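Local coordinates for CPXV203 protein (Cowpox virus, PDB 4HKJ) that probably binds MHC class I molecules of the infected cell and keeps them from the surface, helping the virus to evade cytotoxic T cells, at residues Y29-D41 with K179-R191. Numbering follows the deposited sequence.
Sequences YSKRTDCSVHRPD and KYLKTCTNTKFDR
The phenyl ring of Phe189 meets 29-41 by its edge rather than over a face: Ser36 OG, the carbonyl oxygen of Asp34 and the methyl group of Thr33 are ranged along its rim, with Phe189 CE1 the ring atom nearest Asp34 O. His38 is likewise approached at its edge, where the carbonyl carbon of Thr187 lies in the ring plane and Thr187 O and Asn186 OD1 near it. Its NE2 makes a weak hydrogen bond to Thr187 O (2.9 Å), and ND1 another weak one to Asn186 OD1, the amide being turned 76° from the ring. Thr187 O also receives Ser36 OG at 2.8 Å, from above the carbonyl plane, and so accepts from two side chains, the bond from His38 being the weak one. Although the Ser36 side chain sets out away from 179-191 overall, its CB touches that segment and OG, beside its own backbone N (chi1 -63°), reaches Thr187 O.

Two backbone bonds underlie these contacts, Thr185 N to Cys35 O (3.1 Å) and Val37 N to Thr185 O (2.8 Å), forming a single bridge between Ser36 and Thr185. Next to it lies the Cys35–Cys184 disulfide, with Val37 CG1 packed on Cys184 CB at 3.6 Å. The pair illustrates how a covalent link and a short bridge can tie the edge of one sheet to the loop that leaves the edge strand of another.

In this poxvirus T4 family fold, strand 36-38 is an edge strand of the six-stranded mixed sheet and pairs with 45-50. Strand 182-183 borders the five-stranded sheet instead, Lys182 pairing with Gln74 of strand 71-77. Beyond the disulfide, residues 186-191 turn back alongside 29-41, and Phe189 touches Glu49 of strand 45-50.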
loop_
_atom_site.group_PDB
_atom_site.type_symbol
_atom_site.label_atom_id
_atom_site.label_comp_id
_atom_site.label_asym_id
_atom_site.label_seq_id
_atom_site.Cartn_x
_atom_site.Cartn_y
_atom_site.Cartn_z
ATOM N N TYR D 29 -2.938 -13.286 19.900
ATOM C CA TYR D 29 -4.152 -12.639 19.417
ATOM C C TYR D 29 -4.446 -11.361 20.195
ATOM O O TYR D 29 -4.679 -11.399 21.404
ATOM C CB TYR D 29 -5.351 -13.586 19.517
ATOM C CG TYR D 29 -5.365 -14.697 18.489
ATOM C CD1 TYR D 29 -4.388 -14.776 17.504
ATOM C CD2 TYR D 29 -6.363 -15.662 18.497
ATOM C CE1 TYR D 29 -4.400 -15.790 16.564
ATOM C CE2 TYR D 29 -6.386 -16.678 17.563
ATOM C CZ TYR D 29 -5.403 -16.739 16.598
ATOM O OH TYR D 29 -5.426 -17.750 15.666
ATOM N N SER D 30 -4.431 -10.231 19.498
ATOM C CA SER D 30 -4.765 -8.952 20.112
ATOM C C SER D 30 -6.275 -8.825 20.276
ATOM O O SER D 30 -7.034 -9.116 19.353
ATOM C CB SER D 30 -4.214 -7.791 19.282
ATOM O OG SER D 30 -4.621 -7.889 17.930
ATOM N N LYS D 31 -6.702 -8.393 21.458
ATOM C CA LYS D 31 -8.124 -8.290 21.767
ATOM C C LYS D 31 -8.648 -6.869 21.576
ATOM O O LYS D 31 -7.989 -5.898 21.948
ATOM C CB LYS D 31 -8.393 -8.762 23.198
ATOM C CG LYS D 31 -9.863 -8.762 23.588
ATOM C CD LYS D 31 -10.061 -9.275 25.005
ATOM C CE LYS D 31 -11.530 -9.256 25.394
ATOM N NZ LYS D 31 -11.741 -9.765 26.776
ATOM N N ARG D 32 -9.838 -6.760 20.993
ATOM C CA ARG D 32 -10.494 -5.473 20.809
ATOM C C ARG D 32 -10.961 -4.917 22.146
ATOM O O ARG D 32 -11.551 -5.636 22.953
ATOM C CB ARG D 32 -11.687 -5.616 19.866
ATOM C CG ARG D 32 -12.515 -4.351 19.717
ATOM C CD ARG D 32 -13.651 -4.536 18.723
ATOM N NE ARG D 32 -14.640 -5.512 19.178
ATOM C CZ ARG D 32 -14.701 -6.772 18.757
ATOM N NH1 ARG D 32 -13.828 -7.220 17.866
ATOM N NH2 ARG D 32 -15.637 -7.585 19.228
ATOM N N THR D 33 -10.701 -3.635 22.379
ATOM C CA THR D 33 -11.100 -2.998 23.629
ATOM C C THR D 33 -11.199 -1.482 23.501
ATOM O O THR D 33 -10.835 -0.905 22.475
ATOM C CB THR D 33 -10.121 -3.336 24.769
ATOM O OG1 THR D 33 -10.622 -2.815 26.007
ATOM C CG2 THR D 33 -8.752 -2.737 24.490
ATOM N N ASP D 34 -11.699 -0.845 24.555
ATOM C CA ASP D 34 -11.733 0.608 24.631
ATOM C C ASP D 34 -10.310 1.128 24.763
ATOM O O ASP D 34 -9.413 0.399 25.183
ATOM C CB ASP D 34 -12.559 1.065 25.834
ATOM C CG ASP D 34 -13.994 0.586 25.773
ATOM O OD1 ASP D 34 -14.230 -0.538 25.278
ATOM O OD2 ASP D 34 -14.889 1.333 26.221
ATOM N N CYS D 35 -10.104 2.390 24.406
ATOM C CA CYS D 35 -8.778 2.987 24.503
ATOM C C CYS D 35 -8.757 4.199 25.428
ATOM O O CYS D 35 -9.741 4.931 25.538
ATOM C CB CYS D 35 -8.245 3.358 23.115
ATOM S SG CYS D 35 -9.241 4.567 22.219
ATOM N N SER D 36 -7.625 4.396 26.093
ATOM C CA SER D 36 -7.443 5.526 26.991
ATOM C C SER D 36 -6.360 6.454 26.458
ATOM O O SER D 36 -5.563 6.060 25.609
ATOM C CB SER D 36 -7.077 5.037 28.391
ATOM O OG SER D 36 -8.126 4.267 28.951
ATOM N N VAL D 37 -6.340 7.689 26.949
ATOM C CA VAL D 37 -5.313 8.650 26.556
ATOM C C VAL D 37 -5.052 9.659 27.674
ATOM O O VAL D 37 -5.983 10.242 28.231
ATOM C CB VAL D 37 -5.672 9.378 25.238
ATOM C CG1 VAL D 37 -7.062 10.001 25.319
ATOM C CG2 VAL D 37 -4.623 10.429 24.900
ATOM N N HIS D 38 -3.781 9.848 28.011
ATOM C CA HIS D 38 -3.411 10.754 29.088
ATOM C C HIS D 38 -2.171 11.557 28.720
ATOM O O HIS D 38 -1.306 11.075 27.992
ATOM C CB HIS D 38 -3.143 9.969 30.375
ATOM C CG HIS D 38 -4.193 8.953 30.695
ATOM N ND1 HIS D 38 -5.307 9.246 31.453
ATOM C CD2 HIS D 38 -4.301 7.646 30.359
ATOM C CE1 HIS D 38 -6.054 8.163 31.569
ATOM N NE2 HIS D 38 -5.467 7.178 30.914
ATOM N N ARG D 39 -2.095 12.785 29.222
ATOM C CA ARG D 39 -0.882 13.581 29.098
ATOM C C ARG D 39 -0.082 13.452 30.387
ATOM O O ARG D 39 -0.436 14.048 31.403
ATOM C CB ARG D 39 -1.211 15.050 28.832
ATOM C CG ARG D 39 0.009 15.958 28.831
ATOM C CD ARG D 39 -0.374 17.414 29.045
ATOM N NE ARG D 39 0.785 18.226 29.410
ATOM C CZ ARG D 39 1.246 18.350 30.651
ATOM N NH1 ARG D 39 0.646 17.716 31.649
ATOM N NH2 ARG D 39 2.306 19.108 30.894
ATOM N N PRO D 40 0.997 12.658 30.350
ATOM C CA PRO D 40 1.809 12.437 31.550
ATOM C C PRO D 40 2.563 13.697 31.955
ATOM O O PRO D 40 3.156 14.362 31.106
ATOM C CB PRO D 40 2.794 11.354 31.105
ATOM C CG PRO D 40 2.905 11.535 29.631
ATOM C CD PRO D 40 1.539 11.951 29.177
ATOM N N ASP D 41 2.537 14.019 33.243
ATOM C CA ASP D 41 3.303 15.144 33.761
ATOM C C ASP D 41 4.775 14.764 33.852
ATOM O O ASP D 41 5.630 15.600 34.141
ATOM C CB ASP D 41 2.779 15.571 35.133
ATOM C CG ASP D 41 1.354 16.087 35.078
ATOM O OD1 ASP D 41 0.913 16.500 33.985
ATOM O OD2 ASP D 41 0.678 16.084 36.129
ATOM N N LYS D 179 -15.062 3.764 10.179
ATOM C CA LYS D 179 -16.424 3.622 10.681
ATOM C C LYS D 179 -16.434 3.116 12.122
ATOM O O LYS D 179 -17.249 3.551 12.934
ATOM C CB LYS D 179 -17.237 2.685 9.782
ATOM C CG LYS D 179 -18.728 2.674 10.087
ATOM C CD LYS D 179 -19.464 1.617 9.271
ATOM C CE LYS D 179 -19.422 1.914 7.780
ATOM N NZ LYS D 179 -20.142 0.876 6.991
ATOM N N TYR D 180 -15.515 2.208 12.434
ATOM C CA TYR D 180 -15.470 1.577 13.752
ATOM C C TYR D 180 -14.491 2.244 14.714
ATOM O O TYR D 180 -14.189 1.697 15.774
ATOM C CB TYR D 180 -15.123 0.094 13.620
ATOM C CG TYR D 180 -16.171 -0.721 12.900
ATOM C CD1 TYR D 180 -16.131 -0.879 11.522
ATOM C CD2 TYR D 180 -17.199 -1.337 13.600
ATOM C CE1 TYR D 180 -17.086 -1.625 10.860
ATOM C CE2 TYR D 180 -18.159 -2.086 12.947
ATOM C CZ TYR D 180 -18.098 -2.226 11.577
ATOM O OH TYR D 180 -19.051 -2.971 10.922
ATOM N N LEU D 181 -13.992 3.418 14.343
ATOM C CA LEU D 181 -13.075 4.156 15.206
ATOM C C LEU D 181 -13.765 4.633 16.480
ATOM O O LEU D 181 -14.932 5.027 16.455
ATOM C CB LEU D 181 -12.471 5.351 14.463
ATOM C CG LEU D 181 -11.285 5.089 13.535
ATOM C CD1 LEU D 181 -10.896 6.365 12.808
ATOM C CD2 LEU D 181 -10.103 4.539 14.319
ATOM N N LYS D 182 -13.040 4.589 17.593
ATOM C CA LYS D 182 -13.557 5.075 18.867
ATOM C C LYS D 182 -12.578 6.047 19.511
ATOM O O LYS D 182 -11.395 5.742 19.656
ATOM C CB LYS D 182 -13.842 3.910 19.817
ATOM C CG LYS D 182 -14.953 2.988 19.350
ATOM C CD LYS D 182 -16.249 3.754 19.152
ATOM C CE LYS D 182 -17.327 2.876 18.541
ATOM N NZ LYS D 182 -18.591 3.630 18.318
ATOM N N THR D 183 -13.079 7.215 19.895
ATOM C CA THR D 183 -12.245 8.240 20.511
ATOM C C THR D 183 -11.761 7.796 21.888
ATOM O O THR D 183 -12.558 7.402 22.739
ATOM C CB THR D 183 -13.001 9.578 20.637
ATOM O OG1 THR D 183 -13.492 9.973 19.350
ATOM C CG2 THR D 183 -12.084 10.662 21.181
ATOM N N CYS D 184 -10.449 7.856 22.096
ATOM C CA CYS D 184 -9.852 7.453 23.364
ATOM C C CYS D 184 -10.196 8.444 24.472
ATOM O O CYS D 184 -10.205 9.654 24.254
ATOM C CB CYS D 184 -8.336 7.306 23.217
ATOM S SG CYS D 184 -7.835 6.024 22.040
ATOM N N THR D 185 -10.474 7.918 25.661
ATOM C CA THR D 185 -10.963 8.735 26.766
ATOM C C THR D 185 -9.921 8.936 27.866
ATOM O O THR D 185 -8.878 8.286 27.878
ATOM C CB THR D 185 -12.230 8.123 27.387
ATOM O OG1 THR D 185 -11.923 6.839 27.943
ATOM C CG2 THR D 185 -13.313 7.960 26.330
ATOM N N ASN D 186 -10.223 9.843 28.789
ATOM C CA ASN D 186 -9.335 10.149 29.903
ATOM C C ASN D 186 -9.696 9.322 31.134
ATOM O O ASN D 186 -10.270 9.839 32.092
ATOM C CB ASN D 186 -9.407 11.642 30.236
ATOM C CG ASN D 186 -8.238 12.116 31.083
ATOM O OD1 ASN D 186 -7.636 11.343 31.829
ATOM N ND2 ASN D 186 -7.913 13.398 30.970
ATOM N N THR D 187 -9.363 8.037 31.099
ATOM C CA THR D 187 -9.637 7.144 32.218
ATOM C C THR D 187 -8.591 6.040 32.300
ATOM O O THR D 187 -7.927 5.729 31.313
ATOM C CB THR D 187 -11.034 6.505 32.104
ATOM O OG1 THR D 187 -11.275 5.670 33.244
ATOM C CG2 THR D 187 -11.137 5.667 30.839
ATOM N N LYS D 188 -8.445 5.450 33.482
ATOM C CA LYS D 188 -7.476 4.378 33.687
ATOM C C LYS D 188 -7.853 3.109 32.922
ATOM O O LYS D 188 -8.929 3.026 32.329
ATOM C CB LYS D 188 -7.321 4.068 35.178
ATOM C CG LYS D 188 -6.618 5.156 35.973
ATOM C CD LYS D 188 -6.387 4.714 37.411
ATOM C CE LYS D 188 -5.663 5.781 38.218
ATOM N NZ LYS D 188 -5.421 5.343 39.622
ATOM N N PHE D 189 -6.958 2.127 32.939
ATOM C CA PHE D 189 -7.183 0.871 32.231
ATOM C C PHE D 189 -7.337 -0.280 33.222
ATOM O O PHE D 189 -7.149 -0.098 34.425
ATOM C CB PHE D 189 -6.034 0.596 31.261
ATOM C CG PHE D 189 -6.468 -0.036 29.969
ATOM C CD1 PHE D 189 -7.224 0.679 29.053
ATOM C CD2 PHE D 189 -6.109 -1.337 29.662
ATOM C CE1 PHE D 189 -7.622 0.104 27.860
ATOM C CE2 PHE D 189 -6.502 -1.918 28.471
ATOM C CZ PHE D 189 -7.260 -1.196 27.569
ATOM N N ASP D 190 -7.672 -1.463 32.715
ATOM C CA ASP D 190 -7.940 -2.605 33.585
ATOM C C ASP D 190 -7.627 -3.958 32.943
ATOM O O ASP D 190 -6.996 -4.809 33.570
ATOM C CB ASP D 190 -9.391 -2.572 34.070
ATOM C CG ASP D 190 -10.380 -2.357 32.941
ATOM O OD1 ASP D 190 -9.992 -1.767 31.909
ATOM O OD2 ASP D 190 -11.548 -2.775 33.085
ATOM N N ARG D 191 -8.076 -4.144 31.702
ATOM C CA ARG D 191 -7.895 -5.396 30.960
ATOM C C ARG D 191 -8.607 -6.583 31.612
ATOM O O ARG D 191 -9.590 -7.096 31.078
ATOM C CB ARG D 191 -6.409 -5.708 30.748
ATOM C CG ARG D 191 -6.139 -7.000 29.990
ATOM C CD ARG D 191 -6.721 -6.950 28.588
ATOM N NE ARG D 191 -6.286 -5.760 27.863
ATOM C CZ ARG D 191 -5.181 -5.693 27.127
ATOM N NH1 ARG D 191 -4.391 -6.753 27.019
ATOM N NH2 ARG D 191 -4.864 -4.566 26.502
#